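Local atomic coordinates of aspartokinase (Synechocystis, PDB entry 3L76), a protein that probably catalyses the ATP-dependent phosphorylation of aspartate to 4-phospho-L-aspartate and carries ACT domains that bind lysine and threonine. Residues Lys27-Gln31 with Gly32-Leu36; Val284-Lys287 with Leu288-Ile292; Ala372-Met375 with Phe376-Ala380. All blocks are in the same frame, centred on the assembly; numbering follows the deposited sequence.

Contact 1 (Lys27-Gln31 with Gly32-Leu36); sequences KRTVQ and GGNSL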
ATOM      1  N   LYS A  27       5.422  -9.392  23.787  1.00 82.21           N
ATOM      2  CA  LYS A  27       5.703  -8.727  25.055  1.00 93.71           C
ATOM      3  C   LYS A  27       6.298  -9.706  26.070  1.00 95.84           C
ATOM      4  O   LYS A  27       7.353  -9.436  26.653  1.00 83.61           O
ATOM      5  CB  LYS A  27       4.447  -8.068  25.612  1.00 88.85           C
ATOM      6  N   ARG A  28       5.626 -10.843  26.270  1.00 75.01           N
ATOM      7  CA  ARG A  28       6.114 -11.859  27.207  1.00 79.81           C
ATOM      8  C   ARG A  28       7.535 -12.288  26.844  1.00 87.35           C
ATOM      9  O   ARG A  28       8.390 -12.434  27.724  1.00 89.19           O
ATOM     10  CB  ARG A  28       5.188 -13.081  27.249  1.00 86.00           C
ATOM     11  CG  ARG A  28       3.704 -12.767  27.414  1.00109.60           C
ATOM     12  CD  ARG A  28       2.915 -13.989  27.893  1.00117.07           C
ATOM     13  NE  ARG A  28       3.306 -15.210  27.194  1.00130.87           N
ATOM     14  CZ  ARG A  28       2.629 -15.750  26.186  1.00131.08           C
ATOM     15  NH1 ARG A  28       1.509 -15.178  25.756  1.00129.22           N
ATOM     16  NH2 ARG A  28       3.070 -16.865  25.609  1.00111.59           N
ATOM     17  N   THR A  29       7.774 -12.482  25.548  1.00 55.08           N
ATOM     18  CA  THR A  29       9.090 -12.863  25.037  1.00 68.40           C
ATOM     19  C   THR A  29      10.164 -11.831  25.374  1.00 74.18           C
ATOM     20  O   THR A  29      11.270 -12.178  25.798  1.00 71.79           O
ATOM     21  CB  THR A  29       9.076 -13.041  23.501  1.00 73.29           C
ATOM     22  OG1 THR A  29       8.148 -14.070  23.135  1.00 63.91           O
ATOM     23  CG2 THR A  29      10.466 -13.395  23.002  1.00 48.49           C
ATOM     24  N   VAL A  30       9.835 -10.561  25.164  1.00 82.50           N
ATOM     25  CA  VAL A  30      10.758  -9.481  25.473  1.00 80.92           C
ATOM     26  C   VAL A  30      11.111  -9.485  26.953  1.00 86.03           C
ATOM     27  O   VAL A  30      12.281  -9.408  27.324  1.00 83.52           O
ATOM     28  CB  VAL A  30      10.165  -8.114  25.111  1.00 78.11           C
ATOM     29  CG1 VAL A  30      11.059  -7.001  25.639  1.00 58.30           C
ATOM     30  CG2 VAL A  30       9.971  -8.001  23.597  1.00 68.79           C
ATOM     31  N   GLN A  31      10.092  -9.580  27.800  1.00 86.63           N
ATOM     32  CA  GLN A  31      10.315  -9.577  29.237  1.00 87.05           C
ATOM     33  C   GLN A  31      11.190 -10.753  29.639  1.00108.07           C
ATOM     34  O   GLN A  31      11.793 -10.747  30.717  1.00118.85           O
ATOM     35  CB  GLN A  31       8.989  -9.651  29.980  1.00 62.96           C
ATOM     36  CG  GLN A  31       7.970  -8.653  29.510  1.00 64.77           C
ATOM     37  CD  GLN A  31       7.263  -7.988  30.662  1.00 87.07           C
ATOM     38  OE1 GLN A  31       6.034  -7.898  30.684  1.00 99.29           O
ATOM     39  NE2 GLN A  31       8.038  -7.524  31.641  1.00 79.84           N
ATOM     40  N   GLY A  32      11.249 -11.761  28.772  1.00 79.55           N
ATOM     41  CA  GLY A  32      12.089 -12.919  29.014  1.00 86.98           C
ATOM     42  C   GLY A  32      13.557 -12.542  29.036  1.00 87.15           C
ATOM     43  O   GLY A  32      14.398 -13.272  29.564  1.00 78.24           O
ATOM     44  N   GLY A  33      13.870 -11.388  28.464  1.00 85.58           N
ATOM     45  CA  GLY A  33      15.237 -10.915  28.431  1.00 95.57           C
ATOM     46  C   GLY A  33      15.759 -10.987  27.020  1.00 90.58           C
ATOM     47  O   GLY A  33      16.950 -11.178  26.792  1.00 84.27           O
ATOM     48  N   ASN A  34      14.852 -10.818  26.068  1.00 92.55           N
ATOM     49  CA  ASN A  34      15.191 -10.969  24.666  1.00 85.57           C
ATOM     50  C   ASN A  34      14.926  -9.726  23.846  1.00 76.29           C
ATOM     51  O   ASN A  34      14.035  -8.941  24.159  1.00 76.88           O
ATOM     52  CB  ASN A  34      14.415 -12.142  24.075  1.00 73.91           C
ATOM     53  CG  ASN A  34      14.668 -13.414  24.817  1.00 66.62           C
ATOM     54  OD1 ASN A  34      15.811 -13.850  24.934  1.00 74.70           O
ATOM     55  ND2 ASN A  34      13.610 -14.012  25.351  1.00 58.87           N
ATOM     56  N   SER A  35      15.715  -9.561  22.792  1.00 62.34           N
ATOM     57  CA  SER A  35      15.472  -8.543  21.785  1.00 63.02           C
ATOM     58  C   SER A  35      14.757  -9.183  20.593  1.00 74.39           C
ATOM     59  O   SER A  35      15.126 -10.273  20.149  1.00 65.74           O
ATOM     60  CB  SER A  35      16.791  -7.928  21.343  1.00 56.38           C
ATOM     61  OG  SER A  35      17.488  -7.412  22.461  1.00 87.88           O
ATOM     62  N   LEU A  36      13.733  -8.508  20.077  1.00 68.17           N
ATOM     63  CA  LEU A  36      12.873  -9.113  19.069  1.00 61.70           C
ATOM     64  C   LEU A  36      12.761  -8.338  17.763  1.00 67.14           C
ATOM     65  O   LEU A  36      12.434  -7.152  17.770  1.00 57.29           O
ATOM     66  CB  LEU A  36      11.477  -9.361  19.637  1.00 55.82           C
ATOM     67  CG  LEU A  36      11.285 -10.755  20.230  1.00 71.78           C
ATOM     68  CD1 LEU A  36      12.097 -10.891  21.506  1.00 76.73           C
ATOM     69  CD2 LEU A  36       9.819 -11.014  20.497  1.00 79.62           C
TER
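Val30 O receives two backbone N-H groups at the C-terminal end of helix 16-31, from Gly33 N at 2.8 Å and from Asn34 N at 3.2 Å. Both donors approach from the same face of its carbonyl plane. One residue earlier, Thr29 O is met by an amide side chain: Asn34 ND2 donates to it at 3.0 Å, with an N-H...O angle of 148° and the donor tilted from the carbonyl plane. Asparagine suits the place because its short amide can fold back on Thr29 O. Gly32 N adds two weak bonds, to Arg28 O and Thr29 O. Gly33 lets the chain leave the helix with phi at 110°, where a beta carbon would press against the carbonyl oxygen of Gly32.

The apolar contact is made by methyl groups. Thr29 meets Leu36 at about a right angle, its CG2 touching both CD1 and CD2 of the leucine. With chi1 at -60°, CG2 is anti to the backbone N and meets Leu36, while OG1 lies beside that N and bonds to Arg25 O. Val30 CG2 reaches Leu36 CD1 at 4.2 Å.

This turn completes the beta-alpha-beta unit of parallel strands 3-8 and 35-40 and helix 16-31 in the amino acid kinase domain. Leu36 and Thr29 touch Gln6 of strand 3-8, Ser35 pairs with Ile4 through the backbone, and Arg28 forms a salt bridge with Asp236.

Contact 2 (Val284-Lys287 with Leu288-Ile292); sequences VASK and LFRDI. With THR (threonine), chain C.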
ATOM      1  N   VAL A 284      11.317 -59.138  -5.554  1.00 33.03           N
ATOM      2  CA  VAL A 284      12.628 -59.178  -6.178  1.00 39.87           C
ATOM      3  C   VAL A 284      13.599 -58.175  -5.542  1.00 60.77           C
ATOM      4  O   VAL A 284      14.654 -58.564  -5.025  1.00 44.58           O
ATOM      5  CB  VAL A 284      12.543 -58.944  -7.682  1.00 58.47           C
ATOM      6  CG1 VAL A 284      13.918 -59.080  -8.301  1.00 48.10           C
ATOM      7  CG2 VAL A 284      11.590 -59.940  -8.309  1.00 68.95           C
ATOM      8  N   ALA A 285      13.255 -56.889  -5.566  1.00 49.14           N
ATOM      9  CA  ALA A 285      14.170 -55.888  -5.014  1.00 45.05           C
ATOM     10  C   ALA A 285      14.391 -56.164  -3.540  1.00 43.25           C
ATOM     11  O   ALA A 285      15.516 -56.085  -3.055  1.00 36.82           O
ATOM     12  CB  ALA A 285      13.652 -54.468  -5.233  1.00 46.00           C
ATOM     13  N   SER A 286      13.312 -56.506  -2.840  1.00 39.50           N
ATOM     14  CA  SER A 286      13.400 -56.886  -1.438  1.00 52.18           C
ATOM     15  C   SER A 286      14.531 -57.887  -1.181  1.00 56.34           C
ATOM     16  O   SER A 286      15.404 -57.637  -0.354  1.00 56.65           O
ATOM     17  CB  SER A 286      12.078 -57.470  -0.961  1.00 65.56           C
ATOM     18  OG  SER A 286      12.131 -57.732   0.426  1.00 67.28           O
ATOM     19  N   LYS A 287      14.530 -59.005  -1.907  1.00 58.61           N
ATOM     20  CA  LYS A 287      15.538 -60.047  -1.697  1.00 67.60           C
ATOM     21  C   LYS A 287      16.958 -59.595  -2.015  1.00 58.47           C
ATOM     22  O   LYS A 287      17.871 -59.833  -1.234  1.00 52.82           O
ATOM     23  CB  LYS A 287      15.226 -61.337  -2.467  1.00 61.44           C
ATOM     24  CG  LYS A 287      16.312 -62.389  -2.268  1.00 79.54           C
ATOM     25  CD  LYS A 287      15.827 -63.799  -2.525  1.00 98.13           C
ATOM     26  CE  LYS A 287      16.588 -64.809  -1.659  1.00111.35           C
ATOM     27  NZ  LYS A 287      16.295 -64.662  -0.197  1.00103.37           N
ATOM     28  N   LEU A 288      17.139 -58.963  -3.167  1.00 45.78           N
ATOM     29  CA  LEU A 288      18.436 -58.409  -3.547  1.00 41.34           C
ATOM     30  C   LEU A 288      19.086 -57.633  -2.401  1.00 57.78           C
ATOM     31  O   LEU A 288      20.180 -57.961  -1.936  1.00 54.63           O
ATOM     32  CB  LEU A 288      18.280 -57.463  -4.737  1.00 47.44           C
ATOM     33  CG  LEU A 288      19.403 -57.399  -5.779  1.00 51.76           C
ATOM     34  CD1 LEU A 288      19.354 -56.061  -6.541  1.00 31.61           C
ATOM     35  CD2 LEU A 288      20.769 -57.620  -5.178  1.00 46.03           C
ATOM     36  N   PHE A 289      18.409 -56.591  -1.947  1.00 33.47           N
ATOM     37  CA  PHE A 289      19.044 -55.662  -1.038  1.00 54.42           C
ATOM     38  C   PHE A 289      19.084 -56.209   0.379  1.00 53.12           C
ATOM     39  O   PHE A 289      19.969 -55.864   1.155  1.00 48.50           O
ATOM     40  CB  PHE A 289      18.389 -54.271  -1.122  1.00 52.86           C
ATOM     41  CG  PHE A 289      18.556 -53.613  -2.469  1.00 35.05           C
ATOM     42  CD1 PHE A 289      19.766 -53.027  -2.828  1.00 31.05           C
ATOM     43  CD2 PHE A 289      17.517 -53.596  -3.382  1.00 44.72           C
ATOM     44  CE1 PHE A 289      19.930 -52.427  -4.071  1.00 33.72           C
ATOM     45  CE2 PHE A 289      17.671 -52.998  -4.632  1.00 34.63           C
ATOM     46  CZ  PHE A 289      18.880 -52.413  -4.975  1.00 31.37           C
ATOM     47  N   ARG A 290      18.137 -57.078   0.714  1.00 53.77           N
ATOM     48  CA  ARG A 290      18.197 -57.743   2.005  1.00 60.59           C
ATOM     49  C   ARG A 290      19.509 -58.516   2.123  1.00 67.36           C
ATOM     50  O   ARG A 290      20.257 -58.321   3.077  1.00 73.08           O
ATOM     51  CB  ARG A 290      17.000 -58.664   2.223  1.00 67.76           C
ATOM     52  CG  ARG A 290      15.730 -57.967   2.687  1.00 79.95           C
ATOM     53  CD  ARG A 290      14.770 -58.981   3.287  1.00 92.38           C
ATOM     54  NE  ARG A 290      14.628 -60.152   2.423  1.00100.06           N
ATOM     55  CZ  ARG A 290      13.496 -60.516   1.828  1.00 84.46           C
ATOM     56  NH1 ARG A 290      12.385 -59.813   2.017  1.00 90.53           N
ATOM     57  NH2 ARG A 290      13.474 -61.591   1.051  1.00 56.57           N
ATOM     58  N   ASP A 291      19.801 -59.369   1.143  1.00 56.01           N
ATOM     59  CA  ASP A 291      21.018 -60.170   1.189  1.00 60.40           C
ATOM     60  C   ASP A 291      22.269 -59.303   1.167  1.00 69.13           C
ATOM     61  O   ASP A 291      23.190 -59.529   1.947  1.00 75.76           O
ATOM     62  CB  ASP A 291      21.060 -61.206   0.061  1.00 70.30           C
ATOM     63  CG  ASP A 291      19.927 -62.212   0.141  1.00 81.44           C
ATOM     64  OD1 ASP A 291      19.307 -62.336   1.218  1.00 81.22           O
ATOM     65  OD2 ASP A 291      19.658 -62.880  -0.881  1.00104.71           O
ATOM     66  N   ILE A 292      22.308 -58.307   0.285  1.00 64.52           N
ATOM     67  CA  ILE A 292      23.434 -57.378   0.265  1.00 47.14           C
ATOM     68  C   ILE A 292      23.684 -56.736   1.634  1.00 57.84           C
ATOM     69  O   ILE A 292      24.834 -56.570   2.059  1.00 55.93           O
ATOM     70  CB  ILE A 292      23.253 -56.285  -0.789  1.00 41.69           C
ATOM     71  CG1 ILE A 292      23.187 -56.903  -2.181  1.00 43.88           C
ATOM     72  CG2 ILE A 292      24.388 -55.254  -0.708  1.00 33.82           C
ATOM     73  CD1 ILE A 292      22.808 -55.923  -3.280  1.00 52.19           C
TER
HETATM   74  N   THR C 601       9.089 -55.217  -9.357  1.00 26.39           N
HETATM   75  CA  THR C 601      10.168 -55.794  -8.545  1.00 42.37           C
HETATM   76  C   THR C 601       9.852 -55.742  -7.053  1.00 52.17           C
HETATM   77  O   THR C 601       8.811 -55.195  -6.651  1.00 37.35           O
HETATM   78  CB  THR C 601      11.526 -55.122  -8.825  1.00 42.93           C
HETATM   79  OG1 THR C 601      11.461 -53.727  -8.482  1.00 48.67           O
HETATM   80  CG2 THR C 601      11.867 -55.249 -10.304  1.00 32.62           C
HETATM   81  OXT THR C 601      10.621 -56.274  -6.243  1.00 35.10           O
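Phe289 N donates to Ala285 O at 3.1 Å and Leu288 N to Val284 O at the same length, both nearly straight; Arg290 and Asp291 continue the helical series to Ser286 and Lys287. At the start of helix 284-294, Ala285 N gives a hydrogen bond of 2.8 Å to OXT of the bound threonine, which also engages Asp280, Gln304, Asn557 and Ile558.

Lys287 and Asp291 stand one turn apart. With CG opposite its backbone N (chi1 178°), the lysine starts along the helix, and its CG and CE each lie 3.7 Å from Asp291 OD2; a bend at the last torsion (67°) then sets NZ 3.9 Å from OD2, a long salt bridge. With an alanine in place of Lys287, Asp291 is likely to lose this positive partner and the CH2 groups beside its carboxylate. Arg290 bends back over the same turn, one face of its guanidinium covering Ser286 O and Lys287 CA, and NH2 comes within 4.4 Å of Lys287 NZ.

On another side of the helix Ala285 CB is 4.3 Å from Phe289 CE2, and Leu288 CD1 lies over one face of that ring, offset toward its rim. Phe289 also meets the ring of Phe548 on helix 543-552, while Ala285 and Leu288 rest on Ile314; apolar residues suit this buried side, with small Ala285 making room for the ring.

The chemistry is thus divided: charges lie at the more exposed side, hydrocarbon faces the core, and the positive helix end probably helps hold the threonine carboxylate.

Contact 3 (Ala372-Met375 with Phe376-Ala380); sequences AAKM and FKTLA
Phe376 folds its ring back over the preceding turn, so that Ala372 O sits above the centre of one face, 3.2 Å from the ring plane. The same oxygen accepts the hydrogen bond of Phe376 N at 3.0 Å, and the aromatic face thus covers a carbonyl already occupied. Ala372 CB touches the far part of the ring, 4.1 Å from Phe376 CE2; alanine suits this spot because its side chain also comes within about 4 Å of a bound lysine. Separately, Ala372 N is hydrogen-bonded to OXT of that ligand.

Met375 is extended (chi1 -174°) and leaves the helix at an angle to Phe376. Its SD lies 5.4 Å from the centroid of the Phe376 ring and 62° off the normal, an oblique Met-aromatic contact. Nearer the backbone, Met375 CB is 4.2 Å from Phe376 CD1.

Thr378 meets Lys374 one turn earlier. Its chi1 of -54° places OG1 beside its own N, and both donate to Lys374 O, OG1 at 2.7 Å and N at 3.0 Å, from opposite faces of the carbonyl plane. The hydroxyl is thereby satisfied by the carbonyl of the preceding turn.

Around helix 371-381, Met375 and Phe376 press on Val396 and Cys398 of strand 395-401, and Phe376 also meets Ala459 and Ala460 of helix 458-468. Thr378 and Leu379 lean on helix 405-415, at whose end Lys374 NZ bonds to Ala415 O, with Phe416 giving that lysine a cation-pi partner.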
ATOM      1  N   ALA A 372      16.377 -29.289 -14.709  1.00 26.27           N
ATOM      2  CA  ALA A 372      16.964 -30.539 -15.156  1.00 23.21           C
ATOM      3  C   ALA A 372      17.459 -30.391 -16.589  1.00 39.58           C
ATOM      4  O   ALA A 372      18.567 -30.825 -16.946  1.00 32.91           O
ATOM      5  CB  ALA A 372      15.945 -31.667 -15.030  1.00 16.39           C
ATOM      6  N   ALA A 373      16.641 -29.732 -17.402  1.00 34.25           N
ATOM      7  CA  ALA A 373      16.942 -29.552 -18.815  1.00 40.19           C
ATOM      8  C   ALA A 373      18.238 -28.775 -19.010  1.00 42.83           C
ATOM      9  O   ALA A 373      19.053 -29.085 -19.886  1.00 31.49           O
ATOM     10  CB  ALA A 373      15.795 -28.849 -19.499  1.00 31.34           C
ATOM     11  N   LYS A 374      18.428 -27.750 -18.191  1.00 35.50           N
ATOM     12  CA  LYS A 374      19.633 -26.948 -18.282  1.00 36.66           C
ATOM     13  C   LYS A 374      20.867 -27.726 -17.819  1.00 38.87           C
ATOM     14  O   LYS A 374      21.948 -27.568 -18.369  1.00 36.25           O
ATOM     15  CB  LYS A 374      19.478 -25.655 -17.489  1.00 35.61           C
ATOM     16  CG  LYS A 374      20.708 -24.775 -17.551  1.00 24.36           C
ATOM     17  CD  LYS A 374      20.507 -23.528 -16.732  1.00 36.38           C
ATOM     18  CE  LYS A 374      21.754 -22.655 -16.724  1.00 51.72           C
ATOM     19  NZ  LYS A 374      21.713 -21.723 -15.563  1.00 58.26           N
ATOM     20  N   MET A 375      20.705 -28.572 -16.813  1.00 28.67           N
ATOM     21  CA  MET A 375      21.788 -29.479 -16.452  1.00 38.02           C
ATOM     22  C   MET A 375      22.219 -30.329 -17.647  1.00 33.64           C
ATOM     23  O   MET A 375      23.391 -30.342 -18.026  1.00 30.40           O
ATOM     24  CB  MET A 375      21.386 -30.387 -15.305  1.00 28.79           C
ATOM     25  CG  MET A 375      22.531 -31.243 -14.813  1.00 21.20           C
ATOM     26  SD  MET A 375      21.992 -32.457 -13.606  1.00 28.38           S
ATOM     27  CE  MET A 375      23.584 -33.065 -13.087  1.00 11.72           C
ATOM     28  N   PHE A 376      21.258 -31.022 -18.245  1.00 25.49           N
ATOM     29  CA  PHE A 376      21.515 -31.888 -19.410  1.00 26.35           C
ATOM     30  C   PHE A 376      22.129 -31.151 -20.594  1.00 28.02           C
ATOM     31  O   PHE A 376      23.033 -31.669 -21.246  1.00 36.88           O
ATOM     32  CB  PHE A 376      20.232 -32.618 -19.848  1.00 23.51           C
ATOM     33  CG  PHE A 376      19.530 -33.358 -18.718  1.00 20.48           C
ATOM     34  CD1 PHE A 376      20.230 -33.757 -17.574  1.00 20.90           C
ATOM     35  CD2 PHE A 376      18.177 -33.648 -18.797  1.00 23.68           C
ATOM     36  CE1 PHE A 376      19.586 -34.440 -16.537  1.00 22.38           C
ATOM     37  CE2 PHE A 376      17.513 -34.327 -17.769  1.00 16.53           C
ATOM     38  CZ  PHE A 376      18.207 -34.727 -16.642  1.00 16.96           C
ATOM     39  N   LYS A 377      21.654 -29.940 -20.869  1.00 37.28           N
ATOM     40  CA  LYS A 377      22.215 -29.134 -21.956  1.00 26.72           C
ATOM     41  C   LYS A 377      23.674 -28.760 -21.675  1.00 38.27           C
ATOM     42  O   LYS A 377      24.531 -28.871 -22.548  1.00 32.63           O
ATOM     43  CB  LYS A 377      21.386 -27.866 -22.178  1.00 40.21           C
ATOM     44  CG  LYS A 377      21.966 -26.906 -23.215  1.00 44.77           C
ATOM     45  CD  LYS A 377      21.381 -25.489 -23.073  1.00 75.95           C
ATOM     46  CE  LYS A 377      22.123 -24.465 -23.939  1.00 72.46           C
ATOM     47  NZ  LYS A 377      22.036 -24.771 -25.398  1.00 60.18           N
ATOM     48  N   THR A 378      23.951 -28.324 -20.449  1.00 28.16           N
ATOM     49  CA  THR A 378      25.303 -27.956 -20.053  1.00 34.70           C
ATOM     50  C   THR A 378      26.289 -29.091 -20.290  1.00 33.99           C
ATOM     51  O   THR A 378      27.356 -28.872 -20.850  1.00 41.19           O
ATOM     52  CB  THR A 378      25.361 -27.539 -18.581  1.00 32.78           C
ATOM     53  OG1 THR A 378      24.400 -26.511 -18.351  1.00 36.22           O
ATOM     54  CG2 THR A 378      26.736 -27.009 -18.237  1.00 34.36           C
ATOM     55  N   LEU A 379      25.932 -30.294 -19.851  1.00 26.90           N
ATOM     56  CA  LEU A 379      26.754 -31.480 -20.091  1.00 37.53           C
ATOM     57  C   LEU A 379      26.861 -31.805 -21.578  1.00 42.98           C
ATOM     58  O   LEU A 379      27.949 -32.075 -22.100  1.00 31.36           O
ATOM     59  CB  LEU A 379      26.210 -32.684 -19.322  1.00 28.24           C
ATOM     60  CG  LEU A 379      26.197 -32.496 -17.800  1.00 28.40           C
ATOM     61  CD1 LEU A 379      25.642 -33.695 -17.113  1.00 14.00           C
ATOM     62  CD2 LEU A 379      27.578 -32.198 -17.281  1.00 21.64           C
ATOM     63  N   ALA A 380      25.729 -31.768 -22.267  1.00 28.12           N
ATOM     64  CA  ALA A 380      25.739 -32.009 -23.711  1.00 33.15           C
ATOM     65  C   ALA A 380      26.626 -31.017 -24.444  1.00 32.65           C
ATOM     66  O   ALA A 380      27.364 -31.389 -25.352  1.00 41.27           O
ATOM     67  CB  ALA A 380      24.337 -31.976 -24.279  1.00 21.26           C
TER

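Along the chain the three contacts follow in series. Contact 1 forms the helix-to-strand turn of a beta-alpha-beta unit in the amino acid kinase domain, on the other side of the chain's centre from contacts 2 and 3; its centre is about 55 Å from that of contact 2 and about 50 Å from that of contact 3. Contacts 2 and 3 belong to different ACT domains, on helices 284-294 and 371-381, with nearest atoms about 21 Å apart. Each helix offers an alanine N-H to a ligand carboxylate, threonine in one and lysine in the other. The kinase domain and the ligand-binding ACT domains thus lie apart in the chain, consistent with allosteric control acting between domains.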